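Local coordinates for protein probable dipeptidase (Pseudomonas aeruginosa, PDB 3B40) that probably acts as a metal-dependent dipeptidase of the M19 membrane dipeptidase family, hydrolysing dipeptides, at residues E16-R21 and Y387-I392. The protein carries 11 engineered substitutions. Sequence-based numbering, arbitrary orientation.
With CD (cadmium ion), chain B; CA (calcium ion), chain E.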
# COMPACT_ATOMS: atom_id res chain seq x y z
N GLU A 16 -8.12 -21.22 11.91
CA GLU A 16 -8.41 -20.59 13.23
C GLU A 16 -7.41 -21.01 14.30
O GLU A 16 -6.87 -20.17 15.01
CB GLU A 16 -9.87 -20.86 13.65
CG GLU A 16 -10.87 -20.20 12.69
CD GLU A 16 -12.26 -20.76 12.81
OE1 GLU A 16 -12.48 -21.73 13.60
OE2 GLU A 16 -13.15 -20.23 12.12
N GLU A 17 -7.09 -22.30 14.36
CA GLU A 17 -6.09 -22.78 15.32
C GLU A 17 -4.75 -22.09 15.15
O GLU A 17 -4.09 -21.72 16.14
CB GLU A 17 -5.94 -24.31 15.23
CG GLU A 17 -7.10 -25.08 15.84
CD GLU A 17 -7.26 -24.81 17.36
OE1 GLU A 17 -6.24 -24.65 18.08
OE2 GLU A 17 -8.41 -24.73 17.85
N LEU A 18 -4.36 -21.87 13.89
CA LEU A 18 -3.06 -21.25 13.60
C LEU A 18 -3.05 -19.76 14.04
O LEU A 18 -2.08 -19.28 14.66
CB LEU A 18 -2.68 -21.46 12.11
CG LEU A 18 -1.31 -21.02 11.56
CD1 LEU A 18 -0.12 -21.83 12.17
CD2 LEU A 18 -1.30 -21.05 10.03
N HIS A 19 -4.15 -19.07 13.79
CA HIS A 19 -4.26 -17.67 14.18
C HIS A 19 -4.52 -17.41 15.65
O HIS A 19 -4.48 -16.24 16.07
CB HIS A 19 -5.27 -16.92 13.32
CG HIS A 19 -4.78 -16.65 11.94
ND1 HIS A 19 -3.95 -15.59 11.65
CD2 HIS A 19 -4.99 -17.30 10.78
CE1 HIS A 19 -3.68 -15.59 10.35
NE2 HIS A 19 -4.30 -16.62 9.80
N GLU A 20 -4.77 -18.47 16.43
CA GLU A 20 -4.69 -18.42 17.90
C GLU A 20 -3.24 -18.23 18.35
O GLU A 20 -2.98 -17.82 19.50
CB GLU A 20 -5.16 -19.75 18.50
CG GLU A 20 -6.68 -19.93 18.54
CD GLU A 20 -7.07 -21.30 19.08
OE1 GLU A 20 -6.23 -22.02 19.66
OE2 GLU A 20 -8.21 -21.67 18.92
N ARG A 21 -2.31 -18.57 17.45
CA ARG A 21 -0.91 -18.68 17.82
C ARG A 21 0.02 -17.72 17.07
O ARG A 21 1.01 -17.31 17.63
CB ARG A 21 -0.42 -20.12 17.61
CG ARG A 21 -0.95 -21.09 18.68
CD ARG A 21 -0.85 -22.56 18.29
NE ARG A 21 -1.48 -23.32 19.38
CZ ARG A 21 -2.78 -23.56 19.49
NH1 ARG A 21 -3.25 -24.19 20.56
NH2 ARG A 21 -3.61 -23.16 18.53
N TYR A 387 0.80 -24.56 1.53
CA TYR A 387 1.76 -23.85 2.39
C TYR A 387 1.76 -24.42 3.82
O TYR A 387 0.70 -24.71 4.39
CB TYR A 387 1.45 -22.36 2.42
CG TYR A 387 1.78 -21.64 1.13
CD1 TYR A 387 0.86 -21.59 0.08
CD2 TYR A 387 3.02 -21.03 0.95
CE1 TYR A 387 1.15 -20.92 -1.10
CE2 TYR A 387 3.34 -20.37 -0.25
CZ TYR A 387 2.40 -20.32 -1.26
OH TYR A 387 2.70 -19.69 -2.45
N SER A 388 2.96 -24.52 4.40
CA SER A 388 3.10 -25.03 5.75
C SER A 388 2.77 -23.92 6.73
O SER A 388 2.73 -22.76 6.35
CB SER A 388 4.51 -25.52 5.99
OG SER A 388 5.41 -24.43 5.96
N ASP A 389 2.55 -24.29 7.98
CA ASP A 389 2.35 -23.33 9.05
C ASP A 389 3.51 -22.34 9.17
O ASP A 389 3.27 -21.13 9.26
CB ASP A 389 2.10 -24.04 10.37
CG ASP A 389 0.77 -24.73 10.41
OD1 ASP A 389 -0.05 -24.63 9.45
OD2 ASP A 389 0.53 -25.38 11.46
N ALA A 390 4.74 -22.85 9.12
CA ALA A 390 5.94 -22.00 9.12
C ALA A 390 5.94 -20.97 7.98
O ALA A 390 6.24 -19.79 8.21
CB ALA A 390 7.21 -22.84 9.04
N ASP A 391 5.62 -21.42 6.77
CA ASP A 391 5.59 -20.54 5.58
C ASP A 391 4.51 -19.49 5.68
O ASP A 391 4.74 -18.32 5.37
CB ASP A 391 5.44 -21.35 4.30
CG ASP A 391 6.75 -22.07 3.91
OD1 ASP A 391 7.75 -21.94 4.63
OD2 ASP A 391 6.77 -22.74 2.86
N ILE A 392 3.33 -19.90 6.16
CA ILE A 392 2.25 -18.96 6.43
C ILE A 392 2.63 -17.89 7.48
O ILE A 392 2.29 -16.71 7.31
CB ILE A 392 0.95 -19.69 6.82
CG1 ILE A 392 0.49 -20.59 5.67
CG2 ILE A 392 -0.15 -18.66 7.24
CD1 ILE A 392 -0.54 -21.68 6.09
CD CD B . -7.67 -23.91 19.91
CA CA E . -1.08 -26.32 11.49
O HOH W 1 -2.04 -25.03 13.31
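Leu18 projects from helix 9-19 toward the first turn of helix 389-409, its two methyls dividing the work. CD2 packs against CG2 of Ile392 at 3.8 Å, an apolar contact in which isoleucine offers its branch methyl to a buried leucine. With CG anti to the backbone N (chi1 -174°), leucine reaches across with both methyls, and the other, CD1, sits over the face of the Asp389 carboxylate, 3.5 Å from CG. A branched aliphatic chain suits this place, since it covers that face and leaves the oxygens' in-plane directions to a metal.

Asp389, a short side chain with hard oxygen ligands, turns them to a calcium ion. OD2 is the main ligand, though its modelled distance is doubtfully short for calcium; OD1, at 2.8 Å from the ion, is at most a weak, long one. A water and His14, one turn earlier in helix 9-19, are further ligands, so the ion ties the two helices together beside the Leu18 packing. These are helices of the M19 family's TIM-barrel-type fold, joined far from the centre of the chain, where the N-terminal helix meets the C-terminal one.

Within residues 16-21, Glu17 and Glu20 chelate the same cadmium ion, each through OE1 and OE2; glutamate is long enough for chains three residues apart to converge there. Arg21 NH2 bridges Glu17 OE1 on its anti side and, more weakly, Glu20 OE1, probably easing the crowding of negative charge; it also donates to Glu17 O at 2.8 Å, nearly in the guanidinium plane.

Ser388 caps the first turn of helix 389-409, its short hydroxyl side chain accepting from Asp391 N through OG (3.1 Å, 162° at the hydrogen).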